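Local coordinates for protein putative hydrolase (PDB 3CMN) that probably acts as a zinc-dependent peptidase of the zincin-like metallopeptidase family, captured here in a largely helical apo form, at residues A[46-51]-A[74-79]; A[80-85]-A[157-162]; A[261-266]-A[345-350]; A[324-329]-A[353-358]. All coordinates share one frame; numbering follows the deposited sequence.

Interaction 1. Residues A[46-51]-A[74-79]; sequences EQYARM and IFVFDR
Tyr48 and Val76 make the closest side-chain approach between residues 46-51 and 74-79: the ring carbon CD1 of Tyr48 lies 4.0 Å from the methyl CG2 of Val76. The methyl comes at the ring obliquely, and the two side chains cross at about a right angle. With chi1 at -72°, the tyrosine CG stands beside its own backbone N, and the ring projects from the helix past the valine. One residue further along the helix, Ala49 meets Ile74 more loosely, its CB 4.4 Å from Ile74 CG1; here the backbones of the two segments are nearest, with 6.6 Å between Ala49 CA and Ile74 CA. All of this is apolar van der Waals packing of a helix against one side of a short strand. Ile74 and Val76, two residues apart in extended chain, both reach the helix, while the CB of Phe75 between them points away from it. That strand pairs in parallel with strand 155-158. In the next shell, the Tyr48 ring stacks on Phe158 of the partner strand and touches Arg178 and Thr182 of helix 174-193, which carries the HExxH pattern expected of zincins. The helix is tied to the same neighbour by polar groups: Arg50 forms a salt bridge with Glu175, and Gln47 NE2 donates to Asp174. Asp78 caps helix 79-92 by accepting from the backbone N atoms of Arg80 and Glu81.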
loop_
_atom_site.group_PDB
_atom_site.type_symbol
_atom_site.label_atom_id
_atom_site.label_comp_id
_atom_site.label_asym_id
_atom_site.label_seq_id
_atom_site.Cartn_x
_atom_site.Cartn_y
_atom_site.Cartn_z
ATOM N N GLU A 46 -7.814 4.114 21.313
ATOM C CA GLU A 46 -7.086 3.376 22.350
ATOM C C GLU A 46 -6.547 2.086 21.768
ATOM O O GLU A 46 -5.367 1.773 21.882
ATOM C CB GLU A 46 -8.007 2.994 23.516
ATOM C CG GLU A 46 -8.494 4.128 24.412
ATOM C CD GLU A 46 -7.471 4.541 25.452
ATOM O OE1 GLU A 46 -7.851 5.250 26.407
ATOM O OE2 GLU A 46 -6.288 4.163 25.319
ATOM N N GLN A 47 -7.442 1.334 21.147
ATOM C CA GLN A 47 -7.109 0.047 20.560
ATOM C C GLN A 47 -5.954 0.162 19.580
ATOM O O GLN A 47 -4.927 -0.494 19.749
ATOM C CB GLN A 47 -8.349 -0.531 19.880
ATOM C CG GLN A 47 -8.232 -1.958 19.392
ATOM C CD GLN A 47 -9.490 -2.406 18.686
ATOM O OE1 GLN A 47 -10.329 -1.577 18.313
ATOM N NE2 GLN A 47 -9.632 -3.713 18.486
ATOM N N TYR A 48 -6.121 1.005 18.558
ATOM C CA TYR A 48 -5.074 1.202 17.549
ATOM C C TYR A 48 -3.784 1.739 18.163
ATOM O O TYR A 48 -2.687 1.301 17.803
ATOM C CB TYR A 48 -5.541 2.165 16.442
ATOM C CG TYR A 48 -6.567 1.581 15.506
ATOM C CD1 TYR A 48 -7.819 2.166 15.365
ATOM C CD2 TYR A 48 -6.291 0.438 14.777
ATOM C CE1 TYR A 48 -8.773 1.615 14.521
ATOM C CE2 TYR A 48 -7.235 -0.120 13.930
ATOM C CZ TYR A 48 -8.475 0.471 13.811
ATOM O OH TYR A 48 -9.416 -0.119 13.000
ATOM N N ALA A 49 -3.913 2.680 19.093
ATOM C CA ALA A 49 -2.736 3.259 19.730
ATOM C C ALA A 49 -1.873 2.171 20.349
ATOM O O ALA A 49 -0.653 2.152 20.159
ATOM C CB ALA A 49 -3.147 4.263 20.795
ATOM N N ARG A 50 -2.498 1.259 21.088
ATOM C CA ARG A 50 -1.730 0.198 21.713
ATOM C C ARG A 50 -1.287 -0.852 20.703
ATOM O O ARG A 50 -0.230 -1.452 20.866
ATOM C CB ARG A 50 -2.517 -0.453 22.852
ATOM C CG ARG A 50 -3.716 -1.258 22.401
ATOM C CD ARG A 50 -4.144 -2.248 23.467
ATOM N NE ARG A 50 -4.818 -3.375 22.841
ATOM C CZ ARG A 50 -6.126 -3.444 22.656
ATOM N NH1 ARG A 50 -6.906 -2.459 23.069
ATOM N NH2 ARG A 50 -6.650 -4.471 22.007
ATOM N N MET A 51 -2.077 -1.093 19.658
ATOM C CA MET A 51 -1.667 -2.084 18.662
ATOM C C MET A 51 -0.425 -1.605 17.879
ATOM O O MET A 51 0.370 -2.426 17.424
ATOM C CB MET A 51 -2.815 -2.412 17.685
ATOM C CG MET A 51 -4.075 -3.002 18.327
ATOM S SD MET A 51 -5.258 -3.534 17.115
ATOM C CE MET A 51 -6.189 -4.757 18.054
ATOM N N ILE A 74 -1.991 8.628 15.672
ATOM C CA ILE A 74 -2.819 7.708 14.914
ATOM C C ILE A 74 -4.161 8.376 14.700
ATOM O O ILE A 74 -4.691 9.042 15.592
ATOM C CB ILE A 74 -3.016 6.329 15.636
ATOM C CG1 ILE A 74 -3.538 6.533 17.058
ATOM C CG2 ILE A 74 -1.708 5.540 15.638
ATOM C CD1 ILE A 74 -5.045 6.615 17.146
ATOM N N PHE A 75 -4.704 8.223 13.505
ATOM C CA PHE A 75 -5.991 8.817 13.218
ATOM C C PHE A 75 -7.000 7.744 12.817
ATOM O O PHE A 75 -6.698 6.859 12.024
ATOM C CB PHE A 75 -5.866 9.837 12.082
ATOM C CG PHE A 75 -4.699 10.785 12.220
ATOM C CD1 PHE A 75 -3.571 10.643 11.411
ATOM C CD2 PHE A 75 -4.737 11.835 13.137
ATOM C CE1 PHE A 75 -2.489 11.539 11.505
ATOM C CE2 PHE A 75 -3.666 12.734 13.245
ATOM C CZ PHE A 75 -2.537 12.583 12.423
ATOM N N VAL A 76 -8.192 7.820 13.399
ATOM C CA VAL A 76 -9.289 6.916 13.079
ATOM C C VAL A 76 -10.124 7.781 12.129
ATOM O O VAL A 76 -10.668 8.807 12.541
ATOM C CB VAL A 76 -10.130 6.570 14.354
ATOM C CG1 VAL A 76 -11.284 5.645 14.003
ATOM C CG2 VAL A 76 -9.243 5.917 15.398
ATOM N N PHE A 77 -10.198 7.395 10.860
ATOM C CA PHE A 77 -10.953 8.163 9.871
ATOM C C PHE A 77 -12.296 7.537 9.512
ATOM O O PHE A 77 -12.493 6.332 9.639
ATOM C CB PHE A 77 -10.179 8.273 8.537
ATOM C CG PHE A 77 -9.013 9.241 8.532
ATOM C CD1 PHE A 77 -8.156 9.268 7.427
ATOM C CD2 PHE A 77 -8.775 10.121 9.581
ATOM C CE1 PHE A 77 -7.079 10.144 7.356
ATOM C CE2 PHE A 77 -7.698 11.010 9.531
ATOM C CZ PHE A 77 -6.842 11.022 8.409
ATOM N N ASP A 78 -13.212 8.386 9.052
ATOM C CA ASP A 78 -14.492 7.923 8.529
ATOM C C ASP A 78 -14.192 8.199 7.048
ATOM O O ASP A 78 -13.086 8.653 6.721
ATOM C CB ASP A 78 -15.668 8.780 9.007
ATOM C CG ASP A 78 -15.697 10.143 8.356
ATOM O OD1 ASP A 78 -14.839 10.974 8.686
ATOM O OD2 ASP A 78 -16.574 10.385 7.497
ATOM N N ARG A 79 -15.145 7.950 6.158
ATOM C CA ARG A 79 -14.901 8.158 4.730
ATOM C C ARG A 79 -14.703 9.618 4.337
ATOM O O ARG A 79 -13.941 9.919 3.423
ATOM C CB ARG A 79 -16.036 7.542 3.908
ATOM C CG ARG A 79 -16.130 6.034 4.074
ATOM C CD ARG A 79 -17.315 5.458 3.340
ATOM N NE ARG A 79 -17.463 4.038 3.637
ATOM C CZ ARG A 79 -18.577 3.348 3.426
ATOM N NH1 ARG A 79 -19.638 3.953 2.919
ATOM N NH2 ARG A 79 -18.625 2.063 3.727
#

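Interaction 2. Residues A[80-85]-A[157-162]; sequences REWLEA and YFVEPN
The apolar part of the contact centres on Trp82 CD1, which meets Tyr157 CE1 at 3.5 Å and Val159 CG2 at 3.8 Å. Tyr157 CE1 arrives in the plane of the indole, at its edge, whereas the valine methyl comes in obliquely. The indole gets there because Trp82 CG is anti to the backbone N (chi1 -180°), carrying the five-membered ring out from helix 79-92 towards Tyr157 and Val159. As an aromatic pair, Trp82 and Tyr157 are oblique: the centroid of the Trp82 five-membered ring is 5.5 Å from that of the Tyr157 ring, with planes at 71°. The helix follows strand 73-76 after a short turn and packs beside the neighbouring parallel strand 155-158, and Val159 centres an inverse gamma turn leading into helix 160-169. Among polar atoms, Trp82 NE1 and Tyr157 OH come within 3.3 Å at the indole edge. A leucine in place of Tyr157 lacks the ring and hydroxyl, and would probably leave a gap at the indole edge and NE1 without its nearby oxygen. Charged groups serve other neighbours: Glu84 forms a salt bridge with Arg24, and Glu81 with Arg41. Trp82 also packs on Leu131 and Ala135.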
loop_
_atom_site.group_PDB
_atom_site.type_symbol
_atom_site.label_atom_id
_atom_site.label_comp_id
_atom_site.label_asym_id
_atom_site.label_seq_id
_atom_site.Cartn_x
_atom_site.Cartn_y
_atom_site.Cartn_z
ATOM N N ARG A 80 -15.380 10.521 5.034
ATOM C CA ARG A 80 -15.256 11.937 4.735
ATOM C C ARG A 80 -13.857 12.432 5.097
ATOM O O ARG A 80 -13.223 13.167 4.332
ATOM C CB ARG A 80 -16.308 12.730 5.507
ATOM C CG ARG A 80 -16.272 14.213 5.218
ATOM C CD ARG A 80 -17.340 14.954 5.984
ATOM N NE ARG A 80 -17.481 16.316 5.478
ATOM C CZ ARG A 80 -16.715 17.343 5.831
ATOM N NH1 ARG A 80 -15.734 17.188 6.714
ATOM N NH2 ARG A 80 -16.934 18.532 5.287
ATOM N N GLU A 81 -13.376 12.029 6.268
ATOM C CA GLU A 81 -12.047 12.436 6.697
ATOM C C GLU A 81 -10.987 11.826 5.792
ATOM O O GLU A 81 -9.984 12.465 5.487
ATOM C CB GLU A 81 -11.807 12.040 8.150
ATOM C CG GLU A 81 -12.754 12.733 9.116
ATOM C CD GLU A 81 -12.612 12.225 10.531
ATOM O OE1 GLU A 81 -12.587 10.984 10.715
ATOM O OE2 GLU A 81 -12.532 13.059 11.458
ATOM N N TRP A 82 -11.207 10.596 5.346
ATOM C CA TRP A 82 -10.234 9.987 4.462
ATOM C C TRP A 82 -10.109 10.839 3.194
ATOM O O TRP A 82 -9.003 11.088 2.710
ATOM C CB TRP A 82 -10.637 8.554 4.092
ATOM C CG TRP A 82 -9.645 7.908 3.180
ATOM C CD1 TRP A 82 -8.442 7.363 3.529
ATOM C CD2 TRP A 82 -9.730 7.817 1.752
ATOM N NE1 TRP A 82 -7.774 6.941 2.405
ATOM C CE2 TRP A 82 -8.537 7.208 1.300
ATOM C CE3 TRP A 82 -10.696 8.192 0.808
ATOM C CZ2 TRP A 82 -8.282 6.963 -0.058
ATOM C CZ3 TRP A 82 -10.449 7.951 -0.542
ATOM C CH2 TRP A 82 -9.244 7.340 -0.962
ATOM N N LEU A 83 -11.249 11.290 2.676
ATOM C CA LEU A 83 -11.304 12.115 1.471
ATOM C C LEU A 83 -10.671 13.498 1.632
ATOM O O LEU A 83 -9.867 13.910 0.806
ATOM C CB LEU A 83 -12.757 12.292 1.009
ATOM C CG LEU A 83 -13.421 11.153 0.237
ATOM C CD1 LEU A 83 -14.901 11.492 0.052
ATOM C CD2 LEU A 83 -12.736 10.961 -1.123
ATOM N N GLU A 84 -11.055 14.210 2.688
ATOM C CA GLU A 84 -10.522 15.545 2.958
ATOM C C GLU A 84 -9.004 15.528 3.082
ATOM O O GLU A 84 -8.320 16.486 2.706
ATOM C CB GLU A 84 -11.105 16.111 4.259
ATOM C CG GLU A 84 -12.619 16.356 4.259
ATOM C CD GLU A 84 -13.069 17.335 3.169
ATOM O OE1 GLU A 84 -12.204 18.070 2.636
ATOM O OE2 GLU A 84 -14.287 17.382 2.856
ATOM N N ALA A 85 -8.481 14.428 3.609
ATOM C CA ALA A 85 -7.049 14.283 3.824
ATOM C C ALA A 85 -6.252 13.791 2.620
ATOM O O ALA A 85 -5.041 13.961 2.574
ATOM C CB ALA A 85 -6.810 13.341 4.999
ATOM N N TYR A 157 -3.219 6.116 9.930
ATOM C CA TYR A 157 -4.667 6.291 10.039
ATOM C C TYR A 157 -5.349 5.006 9.637
ATOM O O TYR A 157 -4.792 4.195 8.904
ATOM C CB TYR A 157 -5.184 7.475 9.192
ATOM C CG TYR A 157 -5.039 7.352 7.679
ATOM C CD1 TYR A 157 -5.818 6.445 6.946
ATOM C CD2 TYR A 157 -4.145 8.174 6.976
ATOM C CE1 TYR A 157 -5.711 6.360 5.550
ATOM C CE2 TYR A 157 -4.033 8.098 5.575
ATOM C CZ TYR A 157 -4.814 7.189 4.872
ATOM O OH TYR A 157 -4.686 7.082 3.500
ATOM N N PHE A 158 -6.555 4.822 10.147
ATOM C CA PHE A 158 -7.346 3.640 9.867
ATOM C C PHE A 158 -8.749 4.120 9.558
ATOM O O PHE A 158 -9.296 4.932 10.293
ATOM C CB PHE A 158 -7.362 2.715 11.097
ATOM C CG PHE A 158 -5.982 2.343 11.595
ATOM C CD1 PHE A 158 -5.256 3.210 12.399
ATOM C CD2 PHE A 158 -5.392 1.137 11.216
ATOM C CE1 PHE A 158 -3.955 2.885 12.819
ATOM C CE2 PHE A 158 -4.096 0.800 11.625
ATOM C CZ PHE A 158 -3.376 1.679 12.430
ATOM N N VAL A 159 -9.300 3.674 8.448
ATOM C CA VAL A 159 -10.687 4.014 8.152
ATOM C C VAL A 159 -11.639 3.001 8.778
ATOM O O VAL A 159 -12.132 2.116 8.106
ATOM C CB VAL A 159 -10.933 4.107 6.636
ATOM C CG1 VAL A 159 -12.260 4.796 6.353
ATOM C CG2 VAL A 159 -9.788 4.840 5.955
ATOM N N GLU A 160 -11.796 3.077 10.095
ATOM C CA GLU A 160 -12.498 2.112 10.932
ATOM C C GLU A 160 -13.821 1.695 10.300
ATOM O O GLU A 160 -14.180 0.503 10.438
ATOM C CB GLU A 160 -12.731 2.683 12.332
ATOM C CG GLU A 160 -12.454 1.699 13.457
ATOM C CD GLU A 160 -13.598 0.729 13.678
ATOM O OE1 GLU A 160 -14.767 1.151 13.551
ATOM O OE2 GLU A 160 -13.326 -0.452 13.979
ATOM N N PRO A 161 -14.611 2.577 9.713
ATOM C CA PRO A 161 -15.901 2.156 9.155
ATOM C C PRO A 161 -15.782 1.018 8.157
ATOM O O PRO A 161 -16.537 0.050 8.230
ATOM C CB PRO A 161 -16.445 3.439 8.526
ATOM C CG PRO A 161 -15.887 4.520 9.429
ATOM C CD PRO A 161 -14.456 4.045 9.645
ATOM N N ASN A 162 -14.834 1.130 7.227
ATOM C CA ASN A 162 -14.645 0.085 6.222
ATOM C C ASN A 162 -14.000 -1.146 6.853
ATOM O O ASN A 162 -14.276 -2.276 6.452
ATOM C CB ASN A 162 -13.789 0.595 5.055
ATOM C CG ASN A 162 -14.387 1.820 4.388
ATOM O OD1 ASN A 162 -15.517 2.211 4.690
ATOM N ND2 ASN A 162 -13.629 2.437 3.479
#

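Interaction 3. Residues A[261-266]-A[345-350]; sequences MSLIEG and NLPSMD
Leu263 and Leu346 bring their backbones closest, with 7.7 Å between Leu263 CA and Leu346 CA, where the middle of helix 248-279 passes the irregular chain that leads into helix 349-353. Leu263 CD2 and Leu346 CD2 meet methyl to methyl at 3.2 Å, shorter than usual carbon-carbon contact, while the two side chains as a whole cross at a slant. Leu263 reaches across because its CG is anti to the backbone N (chi1 177°), which swings both methyls towards the loop. The CB of Leu346 does not point at the helix, yet its branch end comes nearer. The other methyl of the helix leucine, Leu263 CD1, lies 4.3 Å from the ring carbon Pro347 CD, a looser touch, so the forked end of Leu263 addresses two consecutive residues of the loop. All three residues are buried, and the chemistry is wholly apolar. Val339, earlier in the same connection, touches each of them, Phe323 of helix 319-331 packs on Leu263 and Pro347, and Trp197 and Tyr201 of helix 197-210 lie against Leu346. Ser348 N-caps helix 349-353 with its side chain. The contact is thus hydrophobic core packing between a long helix and a helix-entry loop. Helix 248-279 also runs beside helix 174-193, bearer of the probable zincin HExxH pattern, with Glu265 touching His188.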
loop_
_atom_site.group_PDB
_atom_site.type_symbol
_atom_site.label_atom_id
_atom_site.label_comp_id
_atom_site.label_asym_id
_atom_site.label_seq_id
_atom_site.Cartn_x
_atom_site.Cartn_y
_atom_site.Cartn_z
ATOM N N MET A 261 6.441 -2.736 -6.566
ATOM C CA MET A 261 5.147 -2.947 -5.930
ATOM C C MET A 261 5.004 -4.412 -5.493
ATOM O O MET A 261 4.518 -4.704 -4.404
ATOM C CB MET A 261 4.018 -2.533 -6.892
ATOM C CG MET A 261 3.405 -1.157 -6.592
ATOM S SD MET A 261 4.570 0.221 -6.363
ATOM C CE MET A 261 4.693 0.274 -4.586
ATOM N N SER A 262 5.460 -5.328 -6.339
ATOM C CA SER A 262 5.395 -6.753 -6.036
ATOM C C SER A 262 6.233 -7.148 -4.811
ATOM O O SER A 262 5.764 -7.869 -3.926
ATOM C CB SER A 262 5.851 -7.552 -7.242
ATOM O OG SER A 262 5.799 -8.934 -6.952
ATOM N N LEU A 263 7.474 -6.676 -4.759
ATOM C CA LEU A 263 8.348 -6.977 -3.632
ATOM C C LEU A 263 7.787 -6.378 -2.338
ATOM O O LEU A 263 7.791 -7.013 -1.279
ATOM C CB LEU A 263 9.744 -6.406 -3.884
ATOM C CG LEU A 263 10.639 -6.656 -2.676
ATOM C CD1 LEU A 263 11.201 -8.056 -2.781
ATOM C CD2 LEU A 263 11.739 -5.633 -2.607
ATOM N N ILE A 264 7.333 -5.134 -2.426
ATOM C CA ILE A 264 6.762 -4.469 -1.272
ATOM C C ILE A 264 5.617 -5.317 -0.681
ATOM O O ILE A 264 5.546 -5.485 0.542
ATOM C CB ILE A 264 6.268 -3.047 -1.660
ATOM C CG1 ILE A 264 7.487 -2.132 -1.860
ATOM C CG2 ILE A 264 5.335 -2.497 -0.598
ATOM C CD1 ILE A 264 7.153 -0.693 -2.179
ATOM N N GLU A 265 4.746 -5.861 -1.539
ATOM C CA GLU A 265 3.626 -6.691 -1.080
ATOM C C GLU A 265 4.098 -8.051 -0.582
ATOM O O GLU A 265 3.701 -8.497 0.496
ATOM C CB GLU A 265 2.596 -6.903 -2.197
ATOM C CG GLU A 265 1.828 -5.647 -2.584
ATOM C CD GLU A 265 1.098 -5.023 -1.406
ATOM O OE1 GLU A 265 0.253 -5.719 -0.799
ATOM O OE2 GLU A 265 1.373 -3.842 -1.088
ATOM N N GLY A 266 4.948 -8.695 -1.375
ATOM C CA GLY A 266 5.477 -9.997 -1.015
ATOM C C GLY A 266 6.328 -9.973 0.241
ATOM O O GLY A 266 6.200 -10.842 1.104
ATOM N N ASN A 345 19.243 -3.765 -6.032
ATOM C CA ASN A 345 19.067 -5.097 -5.448
ATOM C C ASN A 345 17.639 -5.620 -5.520
ATOM O O ASN A 345 17.359 -6.717 -5.046
ATOM C CB ASN A 345 19.552 -5.117 -3.993
ATOM C CG ASN A 345 21.061 -5.081 -3.887
ATOM O OD1 ASN A 345 21.756 -5.082 -4.899
ATOM N ND2 ASN A 345 21.574 -5.051 -2.660
ATOM N N LEU A 346 16.737 -4.830 -6.098
ATOM C CA LEU A 346 15.350 -5.262 -6.239
ATOM C C LEU A 346 15.349 -6.223 -7.405
ATOM O O LEU A 346 16.074 -6.024 -8.374
ATOM C CB LEU A 346 14.423 -4.091 -6.582
ATOM C CG LEU A 346 14.172 -2.975 -5.575
ATOM C CD1 LEU A 346 13.406 -1.872 -6.266
ATOM C CD2 LEU A 346 13.398 -3.506 -4.369
ATOM N N PRO A 347 14.544 -7.283 -7.329
ATOM C CA PRO A 347 14.518 -8.229 -8.444
ATOM C C PRO A 347 13.732 -7.652 -9.610
ATOM O O PRO A 347 12.950 -6.712 -9.437
ATOM C CB PRO A 347 13.820 -9.442 -7.848
ATOM C CG PRO A 347 12.820 -8.807 -6.933
ATOM C CD PRO A 347 13.652 -7.723 -6.244
ATOM N N SER A 348 13.961 -8.200 -10.798
ATOM C CA SER A 348 13.223 -7.766 -11.972
ATOM C C SER A 348 11.950 -8.601 -11.880
ATOM O O SER A 348 11.836 -9.453 -10.991
ATOM C CB SER A 348 13.984 -8.128 -13.244
ATOM O OG SER A 348 14.126 -9.535 -13.357
ATOM N N MET A 349 10.989 -8.369 -12.768
ATOM C CA MET A 349 9.781 -9.178 -12.729
ATOM C C MET A 349 10.193 -10.620 -13.005
ATOM O O MET A 349 9.631 -11.560 -12.446
ATOM C CB MET A 349 8.757 -8.688 -13.760
ATOM C CG MET A 349 7.833 -7.597 -13.222
ATOM S SD MET A 349 6.998 -8.073 -11.679
ATOM C CE MET A 349 6.214 -9.552 -12.201
ATOM N N ASP A 350 11.202 -10.782 -13.852
ATOM C CA ASP A 350 11.729 -12.103 -14.184
ATOM C C ASP A 350 12.287 -12.793 -12.947
ATOM O O ASP A 350 11.940 -13.939 -12.656
ATOM C CB ASP A 350 12.837 -11.987 -15.227
ATOM C CG ASP A 350 12.313 -12.090 -16.641
ATOM O OD1 ASP A 350 11.666 -13.114 -16.958
ATOM O OD2 ASP A 350 12.542 -11.153 -17.434
#

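Interaction 4. Residues A[324-329]-A[353-358]; sequences VNAVVA and RNPGQW
Pro355 is the bump that fits against helix 319-331, set where Ala326 and Val327 follow each other on the helix surface. Its ring carbon CG lies 3.6 Å from Ala326 CB, and its CB is equally close, 3.6 Å, to Val327 CG1. One edge of the pyrrolidine is therefore shared between two neighbouring residues: the small alanine methyl lets the ring come in close, and the branched valine stands beside it. The backbones approach accordingly, with Val327 CA 6.3 Å from Pro355 CA. Val327 in turn fills the recess between the proline and the indole of Trp358. Its CG1, already on Pro355, is 4.1 Å from Trp358 CE3, and its second methyl, CG2, is 4.2 Å from Trp358 CZ3, so both branches meet the six-membered ring. The approach is oblique, the two side chains crossing at about a right angle. Because Trp358 CG is anti to its backbone N (chi1 -175°), the indole reaches the valine methyls. Trp358 NE1 donates to Asn345 O; separately, the ring meets Phe323 edge-to-face. Pro355 and Trp358, three residues apart, present one side of the helix turn that follows Asn354. This is partly buried, apolar helix-helix packing, joining the first turn of helix 355-363 to helix 319-331 at the periphery of this zincin-like, mainly helical chain.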
loop_
_atom_site.group_PDB
_atom_site.type_symbol
_atom_site.label_atom_id
_atom_site.label_comp_id
_atom_site.label_asym_id
_atom_site.label_seq_id
_atom_site.Cartn_x
_atom_site.Cartn_y
_atom_site.Cartn_z
ATOM N N VAL A 324 10.025 -14.086 -2.276
ATOM C CA VAL A 324 10.593 -13.912 -0.947
ATOM C C VAL A 324 10.613 -15.194 -0.116
ATOM O O VAL A 324 11.569 -15.433 0.620
ATOM C CB VAL A 324 9.833 -12.822 -0.162
ATOM C CG1 VAL A 324 10.483 -12.606 1.193
ATOM C CG2 VAL A 324 9.834 -11.522 -0.948
ATOM N N ASN A 325 9.564 -16.009 -0.218
ATOM C CA ASN A 325 9.517 -17.253 0.544
ATOM C C ASN A 325 10.600 -18.170 0.016
ATOM O O ASN A 325 11.308 -18.828 0.777
ATOM C CB ASN A 325 8.150 -17.929 0.417
ATOM C CG ASN A 325 7.073 -17.235 1.236
ATOM O OD1 ASN A 325 7.333 -16.735 2.336
ATOM N ND2 ASN A 325 5.851 -17.216 0.710
ATOM N N ALA A 326 10.732 -18.196 -1.302
ATOM C CA ALA A 326 11.742 -19.007 -1.944
ATOM C C ALA A 326 13.121 -18.655 -1.389
ATOM O O ALA A 326 13.710 -19.448 -0.651
ATOM C CB ALA A 326 11.708 -18.778 -3.441
ATOM N N VAL A 327 13.626 -17.462 -1.711
ATOM C CA VAL A 327 14.953 -17.064 -1.244
ATOM C C VAL A 327 15.126 -17.182 0.266
ATOM O O VAL A 327 16.185 -17.592 0.733
ATOM C CB VAL A 327 15.348 -15.611 -1.718
ATOM C CG1 VAL A 327 14.682 -15.304 -3.039
ATOM C CG2 VAL A 327 15.010 -14.569 -0.664
ATOM N N VAL A 328 14.105 -16.826 1.037
ATOM C CA VAL A 328 14.217 -16.937 2.490
ATOM C C VAL A 328 14.398 -18.406 2.875
ATOM O O VAL A 328 15.148 -18.726 3.787
ATOM C CB VAL A 328 12.975 -16.377 3.204
ATOM C CG1 VAL A 328 13.010 -16.738 4.679
ATOM C CG2 VAL A 328 12.942 -14.866 3.062
ATOM N N ALA A 329 13.713 -19.301 2.173
ATOM C CA ALA A 329 13.847 -20.722 2.458
ATOM C C ALA A 329 15.254 -21.165 2.071
ATOM O O ALA A 329 15.910 -21.915 2.802
ATOM C CB ALA A 329 12.814 -21.525 1.661
ATOM N N ARG A 353 9.864 -14.171 -10.797
ATOM C CA ARG A 353 9.302 -15.412 -11.318
ATOM C C ARG A 353 10.273 -16.566 -11.120
ATOM O O ARG A 353 9.878 -17.737 -11.080
ATOM C CB ARG A 353 8.966 -15.254 -12.799
ATOM C CG ARG A 353 7.839 -14.265 -13.054
ATOM C CD ARG A 353 7.312 -14.363 -14.468
ATOM N NE ARG A 353 8.212 -13.795 -15.464
ATOM C CZ ARG A 353 8.430 -12.492 -15.617
ATOM N NH1 ARG A 353 7.813 -11.621 -14.831
ATOM N NH2 ARG A 353 9.249 -12.059 -16.568
ATOM N N ASN A 354 11.551 -16.230 -11.001
ATOM C CA ASN A 354 12.587 -17.227 -10.780
ATOM C C ASN A 354 13.595 -16.609 -9.826
ATOM O O ASN A 354 14.569 -15.988 -10.248
ATOM C CB ASN A 354 13.257 -17.627 -12.098
ATOM C CG ASN A 354 13.038 -16.611 -13.200
ATOM O OD1 ASN A 354 11.902 -16.354 -13.610
ATOM N ND2 ASN A 354 14.128 -16.029 -13.693
ATOM N N PRO A 355 13.352 -16.759 -8.516
ATOM C CA PRO A 355 14.225 -16.221 -7.469
ATOM C C PRO A 355 15.694 -16.608 -7.668
ATOM O O PRO A 355 16.598 -15.799 -7.435
ATOM C CB PRO A 355 13.627 -16.809 -6.192
ATOM C CG PRO A 355 12.166 -16.904 -6.525
ATOM C CD PRO A 355 12.200 -17.464 -7.924
ATOM N N GLY A 356 15.921 -17.844 -8.105
ATOM C CA GLY A 356 17.275 -18.320 -8.334
ATOM C C GLY A 356 18.168 -17.293 -9.000
ATOM O O GLY A 356 19.283 -17.043 -8.540
ATOM N N GLN A 357 17.678 -16.701 -10.088
ATOM C CA GLN A 357 18.425 -15.685 -10.831
ATOM C C GLN A 357 18.879 -14.578 -9.885
ATOM O O GLN A 357 20.012 -14.104 -9.951
ATOM C CB GLN A 357 17.544 -15.071 -11.927
ATOM C CG GLN A 357 18.132 -15.136 -13.332
ATOM C CD GLN A 357 17.338 -14.316 -14.345
ATOM O OE1 GLN A 357 17.327 -13.083 -14.298
ATOM N NE2 GLN A 357 16.664 -15.002 -15.262
ATOM N N TRP A 358 17.976 -14.168 -9.002
ATOM C CA TRP A 358 18.269 -13.104 -8.055
ATOM C C TRP A 358 19.313 -13.515 -7.020
ATOM O O TRP A 358 20.211 -12.733 -6.686
ATOM C CB TRP A 358 16.987 -12.681 -7.334
ATOM C CG TRP A 358 17.181 -11.511 -6.425
ATOM C CD1 TRP A 358 17.154 -10.190 -6.771
ATOM C CD2 TRP A 358 17.416 -11.554 -5.007
ATOM N NE1 TRP A 358 17.351 -9.407 -5.656
ATOM C CE2 TRP A 358 17.514 -10.217 -4.561
ATOM C CE3 TRP A 358 17.552 -12.592 -4.074
ATOM C CZ2 TRP A 358 17.736 -9.889 -3.223
ATOM C CZ3 TRP A 358 17.775 -12.268 -2.739
ATOM C CH2 TRP A 358 17.865 -10.923 -2.325
#

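The four contacts form two pairs on opposite sides of the chain's centre. Interactions 1 and 2 share the two-stranded parallel sheet, their segments joined by backbone hydrogen bonds such as Phe77 N to Phe158 O; their centres are 10 Å apart. Interactions 3 and 4 adjoin with centres 11 Å apart, their segments alternating along the chain and touching where Pro347 CB packs on Trp358 CD1. Between the pairs, interactions 2 and 3 keep about 13 Å between nearest atoms. Interactions 1 to 3 are buried, whereas 4 is only partly buried, further from the chain's centre. Aliphatic groups make up 3, aromatic rings join aliphatic partners in 1 and 4, and 2 adds an aromatic pair with nearby polar atoms.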